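Local coordinates for phosphorylated carbohydrates phosphatase TM_1254 (PDB 3KBB), which removes phosphate from sugar phosphates such as erythrose 4-phosphate, fructose 6-phosphate, 2-deoxyglucose 6-phosphate and mannose 6-phosphate, using a divalent metal cation, at residues V136-G139 with K140-E144; S166-G169 with V170-A173; A172-A176 with G177-I181. All blocks are in the same frame, centred on the assembly; numbering follows the deposited sequence.

Contact 1: V136-G139 with K140-E144; sequences VKNG and KPDPE. With SO4 (sulfate ion), chain D.
The carboxylate of Glu144 reaches back across the loop and takes two successive backbone N-H groups, those of Lys137 and Asn138. Lys137 N lies 2.8 Å from Glu144 OE2, and Asn138 N lies 2.9 Å from Glu144 OE1. Both bonds are nearly straight, their donors well out of the carboxylate plane, one to each oxygen. CG of Glu144 is anti to its backbone N (chi1 -158°), and the chain beyond it is extended, which carries the acid there.

This is the tight part. Val136 and Glu144 lie alongside, pointing opposite ways, with Val136 CG1 3.9 Å from Glu144 CG. Further on, Asp142 N bonds to Gly139 O at 3.0 Å, closing a type VI beta turn round the cis peptide bond before Pro141. Asp142 then caps the helix that follows: its OD1 takes Glu144 N at 2.8 Å through the anti lone pair. Inside the loop a water donates to both Asn138 O and Asp142 O.

The other side is loose and wet. The Asn138 and Asp142 side chains cross, amide and carboxylate planes 31° apart, and Asn138 CB comes no nearer to Asp142 OD2 than 3.6 Å. A water lies within bonding distance of Asn138 OD1 and Glu144 OE1, with more acceptors near than protons.

Lys140 leaves the other way. Its extended chain puts NZ 2.9 Å from O4 of a sulfate ion, and NZ also forms salt bridges with Glu164 and the probable nucleophile Asp7. This fits the conserved lysine of HAD phosphatases, and the sulfate, which also bonds Thr107 and Ser108, probably marks the substrate phosphate site. The loop runs from strand 129-131 to helix 144-153. Val136 packs on Ile145 and Leu148 of that helix, while Lys140 and Pro141 rest on helix 167-175.

Contact 2: S166-G169 with V170-A173; sequences SKSG and VEAA. With SO4 (sulfate ion), chain E.
The side chains of Lys167 and Glu171 cross at an angle, one helical turn apart. Glu171 OE2 touches the aliphatic part of the lysine, 3.3 Å from Lys167 CE and 3.5 Å from Lys167 CG. The charged ends do not meet, since Lys167 NZ stays 4.6 Å from Glu171 OE2. With CG anti to the backbone N (chi1 176°), the extended lysine chain passes beside OE2 and carries the amine beyond it. The other oxygen, Glu171 OE1, accepts a bond from a water that also bonds Ser168 OG.

These residues form the first turns of helix 167-175, the helix of a beta-alpha-beta unit between strands 160-164 and 181-184. Ser166 is the N-cap, and its OG accepts from Gly169 N at 2.9 Å. At this end, where the helix dipole would probably favour an anion, a sulfate ion is bound, probably from the crystallisation liquor. Its O2 takes Ser168 N at 2.6 Å in an almost straight bond. Ser168 OG makes at most a weak bond to the ion, and where its proton goes is not settled.

An alanine at Glu171 is likely to take away one partner of the bridging water and leave the Lys167 chain freer to turn. On another side of the helix, Val170 lays CG2 3.4 Å from Ser166 O and packs on Ile181. Ala172 and Ala173 touch Tyr146 of helix 144-153.

Contact 3: A172-A176 with G177-I181; sequences AAKSA and GIERI
The backbone leaves helix 167-175 through a Schellman motif, with Gly177 N bonded to Lys174 O at 2.9 Å and Ile178 N to Ala173 O at 3.2 Å. Gly177 has positive phi (95°), where a CB would collide with Ala176 O. The chain then turns back toward strand 181-184, the second strand of the beta-alpha-beta unit.

The buried side is apolar. Ile181 brings CD1 over the last turn, 3.7 Å from Ala173 CB and close to Lys174 N and CB. Ile178 sets its CB against Ala173 O and packs beyond the turn on Val160 and Val162 of strand 160-164. Ala176 packs on Tyr146 and Leu147 of helix 144-153.

The outer side is polar. Lys174 and Glu179 run at a slant to each other. The lysine chain is bent at chi2 (79°), which folds it over toward the acid. Its CE reaches Glu179 OE2 at 3.1 Å, but the amine turns aside. Opposite charges are thus near each other without a salt bridge, NZ of Lys174 being 4.3 Å from OE2 of Glu179. A water sits 2.7 Å from Lys174 O and also near Glu179 OE2, with more acceptors in reach than it has protons.

From the N terminus, contact 1 comes first and closes before the other two open. It closes the loop between strand 129-131 and helix 144-153. The chain then passes through that helix and strand 160-164 before contact 2 opens helix 167-175. Contact 3 ends the same helix and turns the chain into strand 181-184. None is nested in another, but contacts 2 and 3 overlap at Ala172 and Ala173. Contact 1 also leans on this helix: Pro141 meets Glu171, and Pro143 packs against Ala172 and Ala176. Together they tie the loop beside the nucleophile, helix 144-153 and the beta-alpha-beta unit on the parallel sheet of the HAD core.

Contact 1: V136-G139 with K140-E144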
# COMPACT_ATOMS: atom_id res chain seq x y z
N VAL A 136 -13.66 -7.65 1.47
CA VAL A 136 -13.59 -8.72 2.46
C VAL A 136 -14.22 -8.30 3.78
O VAL A 136 -14.28 -7.11 4.08
CB VAL A 136 -12.10 -9.11 2.73
CG1 VAL A 136 -11.50 -9.69 1.44
CG2 VAL A 136 -11.31 -7.91 3.19
N LYS A 137 -14.64 -9.30 4.56
CA LYS A 137 -15.23 -9.04 5.89
C LYS A 137 -14.16 -8.58 6.89
O LYS A 137 -14.34 -7.57 7.60
CB LYS A 137 -15.95 -10.29 6.39
CG LYS A 137 -16.58 -10.08 7.79
CD LYS A 137 -17.45 -11.25 8.18
CE LYS A 137 -18.00 -11.04 9.58
NZ LYS A 137 -18.53 -12.32 10.09
N ASN A 138 -13.05 -9.33 6.94
CA ASN A 138 -11.95 -9.08 7.88
C ASN A 138 -10.68 -8.81 7.11
O ASN A 138 -10.35 -9.59 6.21
CB ASN A 138 -11.77 -10.32 8.75
CG ASN A 138 -12.99 -10.60 9.61
OD1 ASN A 138 -13.53 -11.70 9.59
ND2 ASN A 138 -13.44 -9.60 10.35
N GLY A 139 -10.00 -7.70 7.42
CA GLY A 139 -8.80 -7.32 6.64
C GLY A 139 -7.53 -7.94 7.23
O GLY A 139 -7.60 -8.74 8.16
N LYS A 140 -6.38 -7.59 6.67
CA LYS A 140 -5.07 -8.09 7.17
C LYS A 140 -4.98 -7.88 8.69
O LYS A 140 -5.41 -6.81 9.17
CB LYS A 140 -3.94 -7.35 6.46
CG LYS A 140 -3.98 -7.44 4.95
CD LYS A 140 -2.97 -6.50 4.31
CE LYS A 140 -3.09 -6.56 2.80
NZ LYS A 140 -2.17 -5.60 2.12
N PRO A 141 -4.42 -8.86 9.46
CA PRO A 141 -3.71 -10.06 9.01
C PRO A 141 -4.56 -11.27 8.69
O PRO A 141 -4.02 -12.36 8.45
CB PRO A 141 -2.77 -10.35 10.20
CG PRO A 141 -3.60 -9.97 11.40
CD PRO A 141 -4.44 -8.78 10.95
N ASP A 142 -5.89 -11.11 8.66
CA ASP A 142 -6.76 -12.25 8.33
C ASP A 142 -6.41 -12.66 6.87
O ASP A 142 -6.13 -11.77 6.05
CB ASP A 142 -8.24 -11.84 8.45
CG ASP A 142 -9.20 -13.02 8.34
OD1 ASP A 142 -9.25 -13.63 7.26
OD2 ASP A 142 -9.94 -13.31 9.33
N PRO A 143 -6.33 -13.98 6.58
CA PRO A 143 -5.99 -14.39 5.20
C PRO A 143 -7.11 -14.16 4.15
O PRO A 143 -6.85 -14.35 2.95
CB PRO A 143 -5.71 -15.88 5.34
CG PRO A 143 -6.59 -16.27 6.55
CD PRO A 143 -6.42 -15.14 7.48
N GLU A 144 -8.31 -13.72 4.59
CA GLU A 144 -9.43 -13.49 3.65
C GLU A 144 -9.03 -12.82 2.31
O GLU A 144 -9.40 -13.30 1.21
CB GLU A 144 -10.54 -12.71 4.34
CG GLU A 144 -11.86 -12.92 3.64
CD GLU A 144 -13.01 -12.13 4.28
OE1 GLU A 144 -12.90 -11.80 5.48
OE2 GLU A 144 -14.01 -11.88 3.55
S SO4 D . -2.42 -1.43 1.17
O1 SO4 D . -2.04 -1.35 -0.25
O2 SO4 D . -1.34 -0.93 2.01
O3 SO4 D . -3.55 -0.51 1.44
O4 SO4 D . -2.74 -2.82 1.64
O HOH W 1 -8.01 -10.18 4.78
O HOH W 2 -12.48 -13.46 7.58

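Contact 2: S166-G169 with V170-A173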
# COMPACT_ATOMS: atom_id res chain seq x y z
N SER A 166 4.00 -4.96 4.67
CA SER A 166 3.69 -4.85 6.13
C SER A 166 3.68 -6.21 6.84
O SER A 166 3.41 -7.24 6.22
CB SER A 166 2.34 -4.16 6.32
OG SER A 166 1.28 -5.04 6.02
N LYS A 167 3.94 -6.19 8.14
CA LYS A 167 3.84 -7.41 8.97
C LYS A 167 2.47 -8.06 8.75
O LYS A 167 2.40 -9.26 8.49
CB LYS A 167 4.02 -7.04 10.44
CG LYS A 167 3.84 -8.17 11.42
CD LYS A 167 4.23 -7.66 12.83
CE LYS A 167 3.72 -8.54 13.92
NZ LYS A 167 3.81 -7.77 15.22
N SER A 168 1.39 -7.27 8.87
CA SER A 168 0.04 -7.83 8.76
C SER A 168 -0.23 -8.39 7.37
O SER A 168 -0.90 -9.42 7.26
CB SER A 168 -1.01 -6.78 9.12
OG SER A 168 -0.92 -6.62 10.53
N GLY A 169 0.35 -7.76 6.36
CA GLY A 169 0.23 -8.26 4.94
C GLY A 169 0.94 -9.61 4.76
O GLY A 169 0.42 -10.59 4.18
N VAL A 170 2.16 -9.68 5.26
CA VAL A 170 2.90 -10.95 5.20
C VAL A 170 2.19 -12.04 5.96
O VAL A 170 2.06 -13.16 5.48
CB VAL A 170 4.36 -10.75 5.69
CG1 VAL A 170 5.07 -12.12 5.79
CG2 VAL A 170 5.11 -9.78 4.74
N GLU A 171 1.71 -11.73 7.17
CA GLU A 171 0.96 -12.71 7.93
C GLU A 171 -0.26 -13.23 7.17
O GLU A 171 -0.53 -14.44 7.16
CB GLU A 171 0.51 -12.12 9.27
CG GLU A 171 1.68 -11.92 10.24
CD GLU A 171 1.28 -11.19 11.54
OE1 GLU A 171 0.13 -10.71 11.63
OE2 GLU A 171 2.16 -11.07 12.44
N ALA A 172 -0.98 -12.31 6.52
CA ALA A 172 -2.19 -12.67 5.80
C ALA A 172 -1.89 -13.63 4.63
O ALA A 172 -2.56 -14.69 4.47
CB ALA A 172 -2.91 -11.41 5.31
N ALA A 173 -0.86 -13.29 3.85
CA ALA A 173 -0.52 -14.14 2.70
C ALA A 173 -0.04 -15.50 3.20
O ALA A 173 -0.43 -16.53 2.67
CB ALA A 173 0.55 -13.50 1.82
S SO4 E . 1.00 -3.75 10.42
O1 SO4 E . -0.35 -3.27 10.09
O2 SO4 E . 1.40 -4.69 9.43
O3 SO4 E . 1.97 -2.63 10.34
O4 SO4 E . 1.00 -4.35 11.75
O HOH W 3 -0.36 -8.28 12.83

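Contact 3: A172-A176 with G177-I181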
# COMPACT_ATOMS: atom_id res chain seq x y z
N ALA A 172 -0.98 -12.31 6.52
CA ALA A 172 -2.19 -12.67 5.80
C ALA A 172 -1.89 -13.63 4.63
O ALA A 172 -2.56 -14.69 4.47
CB ALA A 172 -2.91 -11.41 5.31
N ALA A 173 -0.86 -13.29 3.85
CA ALA A 173 -0.52 -14.14 2.70
C ALA A 173 -0.04 -15.50 3.20
O ALA A 173 -0.43 -16.53 2.67
CB ALA A 173 0.55 -13.50 1.82
N LYS A 174 0.80 -15.51 4.22
CA LYS A 174 1.27 -16.79 4.80
C LYS A 174 0.11 -17.68 5.32
O LYS A 174 0.06 -18.91 5.05
CB LYS A 174 2.25 -16.50 5.93
CG LYS A 174 3.09 -17.69 6.40
CD LYS A 174 4.27 -17.98 5.45
CE LYS A 174 5.14 -19.12 6.02
NZ LYS A 174 5.07 -18.98 7.50
N SER A 175 -0.81 -17.05 6.05
CA SER A 175 -2.00 -17.76 6.56
C SER A 175 -2.91 -18.30 5.46
O SER A 175 -3.59 -19.30 5.70
CB SER A 175 -2.80 -16.91 7.55
OG SER A 175 -2.03 -16.67 8.73
N ALA A 176 -2.87 -17.68 4.27
CA ALA A 176 -3.60 -18.15 3.09
C ALA A 176 -2.89 -19.31 2.41
O ALA A 176 -3.38 -19.82 1.42
CB ALA A 176 -3.81 -17.00 2.09
N GLY A 177 -1.72 -19.70 2.92
CA GLY A 177 -0.97 -20.85 2.40
C GLY A 177 0.11 -20.54 1.38
O GLY A 177 0.74 -21.45 0.82
N ILE A 178 0.38 -19.24 1.17
CA ILE A 178 1.37 -18.77 0.22
C ILE A 178 2.75 -18.73 0.92
O ILE A 178 2.92 -18.10 1.97
CB ILE A 178 1.03 -17.37 -0.29
CG1 ILE A 178 -0.32 -17.40 -1.03
CG2 ILE A 178 2.18 -16.83 -1.24
CD1 ILE A 178 -0.87 -16.02 -1.37
N GLU A 179 3.72 -19.40 0.31
CA GLU A 179 5.08 -19.46 0.91
C GLU A 179 6.05 -18.43 0.36
O GLU A 179 6.90 -17.88 1.10
CB GLU A 179 5.64 -20.88 0.78
CG GLU A 179 4.98 -21.84 1.79
CD GLU A 179 5.21 -21.48 3.24
OE1 GLU A 179 6.39 -21.45 3.68
OE2 GLU A 179 4.22 -21.23 3.96
N ARG A 180 5.97 -18.17 -0.94
CA ARG A 180 6.90 -17.26 -1.60
C ARG A 180 6.50 -15.80 -1.44
O ARG A 180 5.89 -15.21 -2.37
CB ARG A 180 7.13 -17.59 -3.07
CG ARG A 180 7.54 -19.03 -3.35
CD ARG A 180 7.92 -19.16 -4.83
NE ARG A 180 8.39 -20.51 -5.13
CZ ARG A 180 9.66 -20.82 -5.41
NH1 ARG A 180 10.61 -19.88 -5.44
NH2 ARG A 180 9.95 -22.09 -5.67
N ILE A 181 6.80 -15.24 -0.27
CA ILE A 181 6.45 -13.85 0.06
C ILE A 181 7.71 -13.02 0.20
O ILE A 181 8.59 -13.38 1.01
CB ILE A 181 5.67 -13.79 1.40
CG1 ILE A 181 4.41 -14.67 1.31
CG2 ILE A 181 5.30 -12.32 1.76
CD1 ILE A 181 3.87 -14.99 2.67
O HOH W 4 1.82 -20.62 3.96